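Local coordinates for protein DNA photolyase (Agrobacterium tumefaciens, PDB 4U63) that probably repairs cyclobutane pyrimidine dimers in ultraviolet-damaged DNA, using light with bound flavin-adenine dinucleotide and a methenyltetrahydrofolate antenna, at residues W30-L35 with V115-R120. Numbering follows the deposited sequence.
With SO4 (sulfate ion), chain D; SO4 (sulfate ion), chain E.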
loop_
_atom_site.group_PDB
_atom_site.type_symbol
_atom_site.label_atom_id
_atom_site.label_comp_id
_atom_site.label_asym_id
_atom_site.label_seq_id
_atom_site.Cartn_x
_atom_site.Cartn_y
_atom_site.Cartn_z
ATOM N N TRP A 30 -21.863 2.733 -1.035
ATOM C CA TRP A 30 -21.097 1.523 -0.737
ATOM C C TRP A 30 -19.606 1.866 -0.642
ATOM O O TRP A 30 -18.989 2.189 -1.650
ATOM C CB TRP A 30 -21.378 0.450 -1.807
ATOM C CG TRP A 30 -20.571 -0.810 -1.651
ATOM C CD1 TRP A 30 -19.979 -1.283 -0.501
ATOM C CD2 TRP A 30 -20.275 -1.765 -2.673
ATOM N NE1 TRP A 30 -19.335 -2.453 -0.757
ATOM C CE2 TRP A 30 -19.495 -2.778 -2.080
ATOM C CE3 TRP A 30 -20.585 -1.858 -4.040
ATOM C CZ2 TRP A 30 -19.018 -3.880 -2.802
ATOM C CZ3 TRP A 30 -20.103 -2.958 -4.765
ATOM C CH2 TRP A 30 -19.334 -3.956 -4.138
ATOM N N PHE A 31 -19.069 1.812 0.588
ATOM C CA PHE A 31 -17.648 2.028 0.894
ATOM C C PHE A 31 -16.834 0.743 0.718
ATOM O O PHE A 31 -17.278 -0.340 1.124
ATOM C CB PHE A 31 -17.465 2.485 2.351
ATOM C CG PHE A 31 -17.800 3.929 2.601
ATOM C CD1 PHE A 31 -19.100 4.317 2.896
ATOM C CD2 PHE A 31 -16.808 4.900 2.569
ATOM C CE1 PHE A 31 -19.401 5.655 3.141
ATOM C CE2 PHE A 31 -17.102 6.227 2.811
ATOM C CZ PHE A 31 -18.400 6.609 3.105
ATOM N N ARG A 32 -15.641 0.876 0.131
ATOM C CA ARG A 32 -14.696 -0.237 -0.023
ATOM C C ARG A 32 -13.282 0.190 0.466
ATOM O O ARG A 32 -12.991 0.078 1.652
ATOM C CB ARG A 32 -14.687 -0.737 -1.471
ATOM C CG ARG A 32 -16.001 -1.377 -1.938
ATOM C CD ARG A 32 -16.988 -0.374 -2.522
ATOM N NE ARG A 32 -16.496 0.229 -3.751
ATOM C CZ ARG A 32 -16.499 -0.365 -4.946
ATOM N NH1 ARG A 32 -16.976 -1.605 -5.093
ATOM N NH2 ARG A 32 -16.007 0.284 -6.004
ATOM N N LYS A 33 -12.418 0.687 -0.411
ATOM C CA LYS A 33 -11.108 1.214 0.023
ATOM C C LYS A 33 -11.108 2.715 -0.270
ATOM O O LYS A 33 -10.285 3.243 -1.028
ATOM C CB LYS A 33 -9.939 0.477 -0.628
ATOM C CG LYS A 33 -9.845 -0.988 -0.207
ATOM C CD LYS A 33 -8.594 -1.681 -0.731
ATOM C CE LYS A 33 -8.420 -3.044 -0.058
ATOM N NZ LYS A 33 -7.322 -3.871 -0.622
ATOM N N ASP A 34 -12.069 3.383 0.352
ATOM C CA ASP A 34 -12.283 4.814 0.192
ATOM C C ASP A 34 -12.845 5.335 1.506
ATOM O O ASP A 34 -13.828 6.064 1.533
ATOM C CB ASP A 34 -13.263 5.059 -0.950
ATOM C CG ASP A 34 -14.636 4.398 -0.705
ATOM O OD1 ASP A 34 -14.733 3.501 0.165
ATOM O OD2 ASP A 34 -15.618 4.785 -1.376
ATOM N N LEU A 35 -12.205 4.954 2.605
ATOM C CA LEU A 35 -12.783 5.157 3.935
ATOM C C LEU A 35 -12.488 6.552 4.448
ATOM O O LEU A 35 -11.689 6.753 5.356
ATOM C CB LEU A 35 -12.290 4.067 4.891
ATOM C CG LEU A 35 -12.510 2.631 4.373
ATOM C CD1 LEU A 35 -12.067 1.618 5.422
ATOM C CD2 LEU A 35 -13.961 2.387 3.983
ATOM N N VAL A 115 -27.546 3.538 -6.055
ATOM C CA VAL A 115 -26.356 3.073 -5.372
ATOM C C VAL A 115 -25.184 3.824 -5.979
ATOM O O VAL A 115 -25.058 3.889 -7.198
ATOM C CB VAL A 115 -26.106 1.564 -5.539
ATOM C CG1 VAL A 115 -24.862 1.150 -4.754
ATOM C CG2 VAL A 115 -27.317 0.757 -5.086
ATOM N N VAL A 116 -24.341 4.394 -5.121
ATOM C CA VAL A 116 -23.115 5.022 -5.563
ATOM C C VAL A 116 -21.897 4.383 -4.913
ATOM O O VAL A 116 -21.969 3.840 -3.799
ATOM C CB VAL A 116 -23.099 6.544 -5.285
ATOM C CG1 VAL A 116 -24.218 7.232 -6.055
ATOM C CG2 VAL A 116 -23.199 6.841 -3.788
ATOM N N TRP A 117 -20.783 4.450 -5.625
ATOM C CA TRP A 117 -19.499 4.061 -5.089
ATOM C C TRP A 117 -18.356 4.780 -5.792
ATOM O O TRP A 117 -18.514 5.330 -6.879
ATOM C CB TRP A 117 -19.295 2.537 -5.163
ATOM C CG TRP A 117 -19.310 1.885 -6.555
ATOM C CD1 TRP A 117 -18.361 2.011 -7.545
ATOM C CD2 TRP A 117 -20.290 0.967 -7.062
ATOM N NE1 TRP A 117 -18.711 1.241 -8.637
ATOM C CE2 TRP A 117 -19.888 0.594 -8.367
ATOM C CE3 TRP A 117 -21.479 0.433 -6.544
ATOM C CZ2 TRP A 117 -20.633 -0.292 -9.159
ATOM C CZ3 TRP A 117 -22.217 -0.450 -7.329
ATOM C CH2 TRP A 117 -21.790 -0.803 -8.627
ATOM N N ASN A 118 -17.206 4.778 -5.136
ATOM C CA ASN A 118 -15.985 5.254 -5.742
ATOM C C ASN A 118 -15.318 4.118 -6.483
ATOM O O ASN A 118 -15.195 3.002 -5.961
ATOM C CB ASN A 118 -15.070 5.835 -4.679
ATOM C CG ASN A 118 -15.650 7.092 -4.076
ATOM O OD1 ASN A 118 -15.975 8.033 -4.804
ATOM N ND2 ASN A 118 -15.808 7.116 -2.768
ATOM N N ARG A 119 -14.892 4.412 -7.706
ATOM C CA ARG A 119 -14.246 3.421 -8.557
ATOM C C ARG A 119 -13.004 2.871 -7.877
ATOM O O ARG A 119 -12.303 3.593 -7.136
ATOM C CB ARG A 119 -13.851 4.037 -9.897
ATOM C CG ARG A 119 -15.026 4.405 -10.756
ATOM C CD ARG A 119 -14.601 5.262 -11.927
ATOM N NE ARG A 119 -15.772 5.836 -12.572
ATOM C CZ ARG A 119 -15.767 6.923 -13.338
ATOM N NH1 ARG A 119 -14.638 7.598 -13.578
ATOM N NH2 ARG A 119 -16.911 7.344 -13.869
ATOM N N ARG A 120 -12.768 1.589 -8.106
ATOM C CA ARG A 120 -11.549 0.919 -7.685
ATOM C C ARG A 120 -10.938 0.399 -8.956
ATOM O O ARG A 120 -11.634 -0.133 -9.812
ATOM C CB ARG A 120 -11.812 -0.190 -6.665
ATOM C CG ARG A 120 -12.774 -1.273 -7.106
ATOM C CD ARG A 120 -13.110 -2.184 -5.947
ATOM N NE ARG A 120 -14.247 -3.053 -6.242
ATOM C CZ ARG A 120 -14.738 -3.970 -5.409
ATOM N NH1 ARG A 120 -14.195 -4.159 -4.209
ATOM N NH2 ARG A 120 -15.783 -4.705 -5.777
HETATM S S SO4 D . -16.232 10.544 -15.516
HETATM O O1 SO4 D . -17.008 9.306 -15.716
HETATM O O2 SO4 D . -17.148 11.648 -15.169
HETATM O O3 SO4 D . -15.529 10.873 -16.771
HETATM O O4 SO4 D . -15.243 10.359 -14.430
HETATM S S SO4 E . -20.628 5.361 -14.222
HETATM O O1 SO4 E . -21.429 4.886 -15.365
HETATM O O2 SO4 E . -21.449 6.146 -13.286
HETATM O O3 SO4 E . -20.077 4.171 -13.541
HETATM O O4 SO4 E . -19.535 6.225 -14.714
HETATM O O HOH W 1 -16.773 3.004 -2.885
HETATM O O HOH W 2 -13.666 2.161 -3.447
#
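R32, in the segment 30-35, reaches across to the neighbouring parallel strand 114-118, a worked example of how a buried arginine is paid for. Bent at chi2 (88°) and chi3, its chain folds back over the W30 ring and delivers NH2 to the backbone O of N118 at 2.8 Å, a nearly straight bond in the guanidinium plane. One face of that guanidinium lies over the five-membered ring of W117, a cation-pi contact with CZ 4.2 Å from the ring centroid; CD of R120 lies against the opposite face. W30 turns its edge to the face of the same indole, CE3 to CE3 3.5 Å. R32 NE donates a hydrogen bond to water 1, which also accepts from the backbone N of N118 and lies 2.6 Å from D34 OD2 and close to W30 O, bridging the strands where they part. D34 divides its carboxylate: OD1 accepts a hydrogen bond from the backbone N of R32, while the anti lone pair of OD2 receives N118 ND2 at 2.7 Å. Further back, W30 N bonds to V116 O (3.0 Å), a regular link of the parallel sheet in the photolyase N-terminal domain. R32 NH1 comes within 3.3 Å of R120 NE, two donors without a bond between them. D129 of helix 123-138 forms salt bridges with both arginines, and E60 adds another to R120. This shared acid probably offsets the like charges, so the chemistry implies that the two segments and the helix are tied together by acceptors matched to the buried R32 and the partly exposed R120.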